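Side-chain contacts in single-strand DNA-binding protein (Agrobacterium tumefaciens, PDB 3BTP), which binds single-stranded DNA regardless of its sequence and mediates nuclear uptake of the single-stranded T-DNA copy during plant transformation: residues D154-Y159 / S317-S322; Y373-L378 / P382-L387. All blocks are in the same frame, centred on the assembly; numbering follows the deposited sequence.

Contact 1 of 2, residues D154-Y159 / S317-S322; sequences DGVGNY and SKYLES
V156 and N158 both lie over one face of the Y319 ring, so the loop 154-159 meets helix 317-322 chiefly through a single aromatic side chain. The V156 methyl CG2 makes the nearer approach: it is 3.5 Å from CD1 of Y319 and 3.9 Å from the ring centroid, only 27° off the ring normal, which qualifies as a CH-pi contact. N158 takes the other half of that face. Its amide plane stands 72° from the ring plane, with ND2 3.8 Å from Y319 CD2 and displaced toward the rim, while OD1 lies 3.7 Å from Y319 CB. With CG anti to its backbone N (chi1 -174°), Y319 extends its ring from the helix to the loop.

D154 shapes the loop side. Its OD1 accepts from V156 N (2.9 Å), closing an Asx turn within the type I beta turn 154-157, and from N158 N (3.1 Å); the two donors come from opposite faces of the carboxylate. The syn lone pair of OD2 receives N158 ND2 at 2.9 Å, while N158 OD1 accepts from D316 N. Both ends of the amide are therefore bonded, which fixes its rotation beside the ring.

The loop is the hairpin connection between strands 149-153 and 159-160, whereas helix 317-323 directly follows strand 314-316 of a second antiparallel sheet. Y159 pairs through its backbone with M314 between these sheets, and helix 371-377 packs against both V156 and Y319.

Contact 2 of 2, residues Y373-L378 / P382-L387; sequences YLLQNL and PWTQAL
Helices 373-377 and 382-387 follow one another after a short turn and are steeply crossed, their N-to-C directions 106° apart and their axes 9.3 Å apart at closest approach, with L375 and T384 the nearest CA pair. T384 occupies the middle of the interface and divides its work between two branches. The hydroxyl donates to the carbonyl of L378, OG1 to O 2.6 Å, at a C=O...donor angle of 145° and with the donor tilted 35° from the carbonyl plane. The methyl CG2, anti to the backbone N of T384, instead meets L375 CD1 at 3.8 Å, and these two side chains pass at a slant.

L374 runs alongside T384 in the opposite sense, bringing its CG to 3.5 Å from OG1 of T384. Beyond that point its CD2 branch reaches between two residues one turn apart on the second helix: L387, whose CD1 is 3.7 Å away and whose side chain crosses that of L374 at about a right angle, and W383, whose CB is 3.8 Å from the same CD2. The indole continues away from L374; its NE1 is hydrogen-bonded to the backbone of another protein's chain. V351 of strand 349-352 touches L374, W383 and L387 together, extending the apolar cluster toward the barrel.

L378 is the first residue to leave helical backbone angles, and its carbonyl, beyond the helix end, accepts a hydrogen bond from the T384 hydroxyl near the start of the next helix. One side-chain hydrogen bond thus joins the end of one helix to the beginning of the other, while L374 and L375 pack against W383 CB, the T384 methyl and L387 beside it.

In the fold
Contacts 1 and 2 lie in series along the chain, with centres about 15 Å apart, yet they touch through helix 371-377. Two probable hydrogen bonds join helix 317-322 to segment 373-378: Y319 OH to Y373 OH, and S322 OG to N377 OD1, each 2.8 Å. N377 ND2 also packs 3.5 Å from V156 CG1, so this helix meets both sides of contact 1. Bound PEG, probably from the crystallisation liquor, lies about 4 Å from the side chains of V156 and L378. A chain of another protein packs on Y319 and L320 in contact 1 and on Y373, L378, P382 and W383 in contact 2, consistent with both contacts bordering one surface.

Contact 1 of 2, residues D154-Y159 / S317-S322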
ATOM      1  N   ASP A 154      -5.844   0.495 -10.740  1.00 23.19           N
ATOM      2  CA  ASP A 154      -4.393   0.723 -10.779  1.00 22.86           C
ATOM      3  C   ASP A 154      -3.694  -0.610 -11.056  1.00 23.15           C
ATOM      4  O   ASP A 154      -4.367  -1.584 -11.386  1.00 22.19           O
ATOM      5  CB  ASP A 154      -3.858   1.449  -9.529  1.00 22.45           C
ATOM      6  CG  ASP A 154      -3.745   0.551  -8.260  1.00 23.63           C
ATOM      7  OD1 ASP A 154      -4.029  -0.674  -8.308  1.00 27.07           O
ATOM      8  OD2 ASP A 154      -3.417   1.124  -7.161  1.00 24.03           O
ATOM      9  N   GLY A 155      -2.362  -0.668 -10.867  1.00 22.89           N
ATOM     10  CA  GLY A 155      -1.625  -1.874 -11.217  1.00 22.74           C
ATOM     11  C   GLY A 155      -1.861  -3.114 -10.376  1.00 23.22           C
ATOM     12  O   GLY A 155      -1.579  -4.210 -10.830  1.00 23.38           O
ATOM     13  N   VAL A 156      -2.391  -2.951  -9.174  1.00 23.26           N
ATOM     14  CA  VAL A 156      -2.762  -4.063  -8.280  1.00 23.79           C
ATOM     15  C   VAL A 156      -4.294  -4.270  -8.125  1.00 24.47           C
ATOM     16  O   VAL A 156      -4.727  -5.117  -7.341  1.00 25.42           O
ATOM     17  CB  VAL A 156      -2.057  -3.929  -6.865  1.00 24.68           C
ATOM     18  CG1 VAL A 156      -0.515  -3.945  -7.039  1.00 24.96           C
ATOM     19  CG2 VAL A 156      -2.400  -2.624  -6.189  1.00 24.83           C
ATOM     20  N   GLY A 157      -5.137  -3.530  -8.848  1.00 22.31           N
ATOM     21  CA  GLY A 157      -6.575  -3.776  -8.693  1.00 20.94           C
ATOM     22  C   GLY A 157      -7.268  -2.952  -7.606  1.00 20.07           C
ATOM     23  O   GLY A 157      -8.388  -3.242  -7.244  1.00 19.37           O
ATOM     24  N   ASN A 158      -6.568  -1.942  -7.073  1.00 20.24           N
ATOM     25  CA  ASN A 158      -7.193  -0.821  -6.323  1.00 20.15           C
ATOM     26  C   ASN A 158      -7.912   0.051  -7.329  1.00 19.74           C
ATOM     27  O   ASN A 158      -7.488   0.121  -8.498  1.00 21.11           O
ATOM     28  CB  ASN A 158      -6.168   0.043  -5.615  1.00 16.58           C
ATOM     29  CG  ASN A 158      -5.216  -0.760  -4.734  1.00 18.59           C
ATOM     30  OD1 ASN A 158      -5.590  -1.708  -4.041  1.00 12.53           O
ATOM     31  ND2 ASN A 158      -3.959  -0.372  -4.776  1.00 19.32           N
ATOM     32  N   TYR A 159      -8.987   0.686  -6.887  1.00 17.67           N
ATOM     33  CA  TYR A 159      -9.785   1.568  -7.734  1.00 16.11           C
ATOM     34  C   TYR A 159      -9.806   2.995  -7.146  1.00 17.49           C
ATOM     35  O   TYR A 159     -10.194   3.234  -5.976  1.00 17.22           O
ATOM     36  CB  TYR A 159     -11.227   0.975  -7.964  1.00 15.31           C
ATOM     37  CG  TYR A 159     -11.295  -0.114  -9.057  1.00 14.62           C
ATOM     38  CD1 TYR A 159     -11.527   0.204 -10.366  1.00 13.62           C
ATOM     39  CD2 TYR A 159     -11.061  -1.436  -8.767  1.00 16.62           C
ATOM     40  CE1 TYR A 159     -11.586  -0.781 -11.375  1.00 14.52           C
ATOM     41  CE2 TYR A 159     -11.080  -2.448  -9.768  1.00 17.78           C
ATOM     42  CZ  TYR A 159     -11.357  -2.106 -11.068  1.00 17.19           C
ATOM     43  OH  TYR A 159     -11.364  -3.064 -12.067  1.00 16.85           O
ATOM     44  N   SER A 317      -8.608  -6.113  -1.316  1.00 20.72           N
ATOM     45  CA  SER A 317      -8.393  -6.850  -0.056  1.00 21.42           C
ATOM     46  C   SER A 317      -7.022  -7.596   0.001  1.00 21.91           C
ATOM     47  O   SER A 317      -6.297  -7.530   1.025  1.00 23.12           O
ATOM     48  CB  SER A 317      -9.603  -7.800   0.137  1.00 20.24           C
ATOM     49  OG  SER A 317      -9.431  -8.978  -0.653  1.00 23.31           O
ATOM     50  N   LYS A 318      -6.639  -8.266  -1.081  1.00 22.05           N
ATOM     51  CA  LYS A 318      -5.304  -8.909  -1.157  1.00 24.26           C
ATOM     52  C   LYS A 318      -4.145  -7.914  -1.209  1.00 22.61           C
ATOM     53  O   LYS A 318      -3.097  -8.150  -0.640  1.00 23.10           O
ATOM     54  CB  LYS A 318      -5.241  -9.827  -2.396  1.00 25.00           C
ATOM     55  CG  LYS A 318      -6.376 -10.830  -2.443  1.00 26.22           C
ATOM     56  CD  LYS A 318      -6.165 -11.984  -3.514  1.00 30.77           C
ATOM     57  CE  LYS A 318      -7.175 -13.207  -3.116  1.00 37.63           C
ATOM     58  NZ  LYS A 318      -6.517 -14.558  -3.010  1.00 45.97           N
ATOM     59  N   TYR A 319      -4.292  -6.800  -1.927  1.00 20.99           N
ATOM     60  CA  TYR A 319      -3.296  -5.725  -1.790  1.00 20.54           C
ATOM     61  C   TYR A 319      -3.072  -5.292  -0.288  1.00 20.59           C
ATOM     62  O   TYR A 319      -1.937  -5.156   0.210  1.00 19.28           O
ATOM     63  CB  TYR A 319      -3.640  -4.489  -2.623  1.00 19.36           C
ATOM     64  CG  TYR A 319      -2.500  -3.516  -2.523  1.00 19.59           C
ATOM     65  CD1 TYR A 319      -1.261  -3.826  -3.063  1.00 15.57           C
ATOM     66  CD2 TYR A 319      -2.626  -2.331  -1.804  1.00 19.77           C
ATOM     67  CE1 TYR A 319      -0.189  -2.956  -2.964  1.00 17.04           C
ATOM     68  CE2 TYR A 319      -1.571  -1.433  -1.690  1.00 18.07           C
ATOM     69  CZ  TYR A 319      -0.343  -1.769  -2.246  1.00 23.09           C
ATOM     70  OH  TYR A 319       0.724  -0.896  -2.157  1.00 23.83           O
ATOM     71  N   LEU A 320      -4.162  -5.053   0.412  1.00 21.18           N
ATOM     72  CA  LEU A 320      -4.096  -4.672   1.844  1.00 21.71           C
ATOM     73  C   LEU A 320      -3.368  -5.736   2.703  1.00 22.12           C
ATOM     74  O   LEU A 320      -2.504  -5.400   3.489  1.00 21.60           O
ATOM     75  CB  LEU A 320      -5.530  -4.447   2.376  1.00 21.89           C
ATOM     76  CG  LEU A 320      -6.296  -3.200   1.889  1.00 20.64           C
ATOM     77  CD1 LEU A 320      -7.745  -3.166   2.463  1.00 19.53           C
ATOM     78  CD2 LEU A 320      -5.546  -1.932   2.216  1.00 19.26           C
ATOM     79  N   GLU A 321      -3.700  -7.012   2.521  1.00 22.67           N
ATOM     80  CA  GLU A 321      -3.024  -8.093   3.229  1.00 23.45           C
ATOM     81  C   GLU A 321      -1.566  -8.201   2.882  1.00 22.55           C
ATOM     82  O   GLU A 321      -0.747  -8.454   3.788  1.00 21.89           O
ATOM     83  CB  GLU A 321      -3.656  -9.474   2.907  1.00 25.07           C
ATOM     84  CG  GLU A 321      -5.019  -9.629   3.486  1.00 27.72           C
ATOM     85  CD  GLU A 321      -4.954  -9.627   4.994  1.00 35.67           C
ATOM     86  OE1 GLU A 321      -4.235 -10.483   5.574  1.00 35.69           O
ATOM     87  OE2 GLU A 321      -5.592  -8.747   5.591  1.00 35.12           O
ATOM     88  N   SER A 322      -1.206  -8.069   1.591  1.00 21.03           N
ATOM     89  CA  SER A 322       0.252  -8.007   1.229  1.00 19.83           C
ATOM     90  C   SER A 322       0.975  -6.818   1.881  1.00 21.49           C
ATOM     91  O   SER A 322       2.189  -6.850   2.053  1.00 22.92           O
ATOM     92  CB  SER A 322       0.465  -7.930  -0.312  1.00 20.29           C
ATOM     93  OG  SER A 322       0.232  -6.607  -0.827  1.00 20.71           O
TER

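Contact 2 of 2, residues Y373-L378 / P382-L387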
ATOM      1  N   TYR A 373       5.512  -9.006  -0.797  1.00 22.27           N
ATOM      2  CA  TYR A 373       5.018  -7.766  -1.399  1.00 22.14           C
ATOM      3  C   TYR A 373       5.463  -7.603  -2.876  1.00 22.11           C
ATOM      4  O   TYR A 373       4.661  -7.406  -3.791  1.00 20.39           O
ATOM      5  CB  TYR A 373       5.459  -6.541  -0.532  1.00 21.41           C
ATOM      6  CG  TYR A 373       4.898  -5.238  -1.009  1.00 21.36           C
ATOM      7  CD1 TYR A 373       3.603  -4.806  -0.626  1.00 20.23           C
ATOM      8  CD2 TYR A 373       5.609  -4.456  -1.871  1.00 21.28           C
ATOM      9  CE1 TYR A 373       3.057  -3.584  -1.082  1.00 17.19           C
ATOM     10  CE2 TYR A 373       5.074  -3.256  -2.373  1.00 21.97           C
ATOM     11  CZ  TYR A 373       3.811  -2.836  -1.989  1.00 20.46           C
ATOM     12  OH  TYR A 373       3.389  -1.625  -2.501  1.00 22.52           O
ATOM     13  N   LEU A 374       6.762  -7.649  -3.087  1.00 21.98           N
ATOM     14  CA  LEU A 374       7.296  -7.513  -4.398  1.00 22.96           C
ATOM     15  C   LEU A 374       6.792  -8.549  -5.410  1.00 23.09           C
ATOM     16  O   LEU A 374       6.340  -8.179  -6.502  1.00 24.67           O
ATOM     17  CB  LEU A 374       8.813  -7.479  -4.309  1.00 22.69           C
ATOM     18  CG  LEU A 374       9.665  -6.939  -5.441  1.00 24.68           C
ATOM     19  CD1 LEU A 374       9.423  -5.421  -5.759  1.00 23.12           C
ATOM     20  CD2 LEU A 374      11.151  -7.240  -5.089  1.00 23.71           C
ATOM     21  N   LEU A 375       6.871  -9.821  -5.072  1.00 22.12           N
ATOM     22  CA  LEU A 375       6.485 -10.892  -5.957  1.00 22.64           C
ATOM     23  C   LEU A 375       4.973 -10.979  -6.235  1.00 24.27           C
ATOM     24  O   LEU A 375       4.574 -11.395  -7.335  1.00 23.94           O
ATOM     25  CB  LEU A 375       6.947 -12.246  -5.400  1.00 20.34           C
ATOM     26  CG  LEU A 375       8.325 -12.756  -5.866  1.00 23.60           C
ATOM     27  CD1 LEU A 375       9.533 -11.779  -5.655  1.00 19.77           C
ATOM     28  CD2 LEU A 375       8.604 -14.076  -5.217  1.00 21.63           C
ATOM     29  N   GLN A 376       4.142 -10.616  -5.241  1.00 24.17           N
ATOM     30  CA  GLN A 376       2.693 -10.623  -5.380  1.00 26.17           C
ATOM     31  C   GLN A 376       2.259  -9.464  -6.268  1.00 23.54           C
ATOM     32  O   GLN A 376       1.369  -9.567  -7.123  1.00 23.48           O
ATOM     33  CB  GLN A 376       1.979 -10.522  -3.968  1.00 26.90           C
ATOM     34  CG  GLN A 376       0.816 -11.557  -3.774  1.00 38.46           C
ATOM     35  CD  GLN A 376      -0.589 -10.915  -3.621  1.00 46.15           C
ATOM     36  OE1 GLN A 376      -1.054 -10.735  -2.501  1.00 50.20           O
ATOM     37  NE2 GLN A 376      -1.268 -10.586  -4.747  1.00 50.83           N
ATOM     38  N   ASN A 377       2.841  -8.331  -6.004  1.00 22.05           N
ATOM     39  CA  ASN A 377       2.303  -7.093  -6.515  1.00 21.77           C
ATOM     40  C   ASN A 377       3.010  -6.613  -7.810  1.00 22.17           C
ATOM     41  O   ASN A 377       2.433  -5.833  -8.573  1.00 20.05           O
ATOM     42  CB  ASN A 377       2.360  -6.014  -5.446  1.00 19.96           C
ATOM     43  CG  ASN A 377       1.356  -6.233  -4.359  1.00 22.88           C
ATOM     44  OD1 ASN A 377       1.693  -6.151  -3.210  1.00 23.01           O
ATOM     45  ND2 ASN A 377       0.125  -6.525  -4.714  1.00 18.12           N
ATOM     46  N   LEU A 378       4.270  -7.027  -8.018  1.00 21.34           N
ATOM     47  CA  LEU A 378       4.962  -6.610  -9.260  1.00 22.15           C
ATOM     48  C   LEU A 378       5.657  -7.846  -9.823  1.00 22.56           C
ATOM     49  O   LEU A 378       6.889  -7.919  -9.816  1.00 20.74           O
ATOM     50  CB  LEU A 378       5.995  -5.512  -8.996  1.00 20.72           C
ATOM     51  CG  LEU A 378       5.625  -4.094  -8.520  1.00 23.04           C
ATOM     52  CD1 LEU A 378       5.300  -4.093  -7.046  1.00 25.08           C
ATOM     53  CD2 LEU A 378       6.836  -3.170  -8.802  1.00 22.94           C
ATOM     54  N   PRO A 382      11.841  -6.043 -12.811  1.00 28.92           N
ATOM     55  CA  PRO A 382      13.201  -6.670 -12.922  1.00 27.21           C
ATOM     56  C   PRO A 382      13.801  -7.164 -11.590  1.00 26.03           C
ATOM     57  O   PRO A 382      14.497  -8.151 -11.627  1.00 26.18           O
ATOM     58  CB  PRO A 382      14.061  -5.572 -13.570  1.00 27.31           C
ATOM     59  CG  PRO A 382      13.296  -4.361 -13.528  1.00 30.35           C
ATOM     60  CD  PRO A 382      11.835  -4.656 -13.331  1.00 28.28           C
ATOM     61  N   TRP A 383      13.536  -6.507 -10.427  1.00 25.43           N
ATOM     62  CA  TRP A 383      13.855  -7.120  -9.083  1.00 22.92           C
ATOM     63  C   TRP A 383      13.206  -8.484  -8.896  1.00 20.76           C
ATOM     64  O   TRP A 383      13.874  -9.499  -8.738  1.00 19.79           O
ATOM     65  CB  TRP A 383      13.496  -6.179  -7.924  1.00 21.69           C
ATOM     66  CG  TRP A 383      14.384  -5.028  -7.888  1.00 20.78           C
ATOM     67  CD1 TRP A 383      14.305  -3.942  -8.676  1.00 21.11           C
ATOM     68  CD2 TRP A 383      15.552  -4.856  -7.072  1.00 21.58           C
ATOM     69  NE1 TRP A 383      15.334  -3.078  -8.422  1.00 20.96           N
ATOM     70  CE2 TRP A 383      16.101  -3.589  -7.409  1.00 20.64           C
ATOM     71  CE3 TRP A 383      16.185  -5.644  -6.066  1.00 22.84           C
ATOM     72  CZ2 TRP A 383      17.252  -3.057  -6.781  1.00 17.78           C
ATOM     73  CZ3 TRP A 383      17.352  -5.127  -5.434  1.00 20.48           C
ATOM     74  CH2 TRP A 383      17.862  -3.841  -5.806  1.00 22.26           C
ATOM     75  N   THR A 384      11.895  -8.542  -9.046  1.00 21.38           N
ATOM     76  CA  THR A 384      11.139  -9.801  -8.909  1.00 21.10           C
ATOM     77  C   THR A 384      11.686 -10.880  -9.812  1.00 22.18           C
ATOM     78  O   THR A 384      11.818 -12.017  -9.422  1.00 21.89           O
ATOM     79  CB  THR A 384       9.653  -9.617  -9.313  1.00 22.06           C
ATOM     80  OG1 THR A 384       9.008  -8.702  -8.441  1.00 21.43           O
ATOM     81  CG2 THR A 384       8.867 -10.964  -9.320  1.00 21.50           C
ATOM     82  N   GLN A 385      11.929 -10.550 -11.062  1.00 23.42           N
ATOM     83  CA  GLN A 385      12.341 -11.581 -11.996  1.00 24.97           C
ATOM     84  C   GLN A 385      13.791 -12.044 -11.706  1.00 23.83           C
ATOM     85  O   GLN A 385      14.055 -13.215 -11.756  1.00 23.31           O
ATOM     86  CB  GLN A 385      12.198 -11.041 -13.413  1.00 25.96           C
ATOM     87  CG  GLN A 385      10.768 -10.762 -13.781  1.00 28.73           C
ATOM     88  CD  GLN A 385      10.320 -11.813 -14.715  1.00 40.78           C
ATOM     89  OE1 GLN A 385      10.578 -12.999 -14.451  1.00 45.83           O
ATOM     90  NE2 GLN A 385       9.748 -11.421 -15.883  1.00 38.92           N
ATOM     91  N   ALA A 386      14.708 -11.120 -11.409  1.00 22.54           N
ATOM     92  CA  ALA A 386      16.057 -11.527 -10.936  1.00 22.66           C
ATOM     93  C   ALA A 386      16.007 -12.440  -9.692  1.00 23.76           C
ATOM     94  O   ALA A 386      16.751 -13.450  -9.632  1.00 24.82           O
ATOM     95  CB  ALA A 386      16.970 -10.253 -10.670  1.00 20.94           C
ATOM     96  N   LEU A 387      15.156 -12.093  -8.691  1.00 24.68           N
ATOM     97  CA  LEU A 387      14.978 -12.929  -7.463  1.00 24.82           C
ATOM     98  C   LEU A 387      14.483 -14.349  -7.748  1.00 25.60           C
ATOM     99  O   LEU A 387      14.895 -15.296  -7.082  1.00 24.88           O
ATOM    100  CB  LEU A 387      14.047 -12.257  -6.429  1.00 23.48           C
ATOM    101  CG  LEU A 387      14.580 -10.989  -5.731  1.00 22.30           C
ATOM    102  CD1 LEU A 387      13.474 -10.083  -5.124  1.00 20.65           C
ATOM    103  CD2 LEU A 387      15.624 -11.284  -4.687  1.00 21.51           C
TER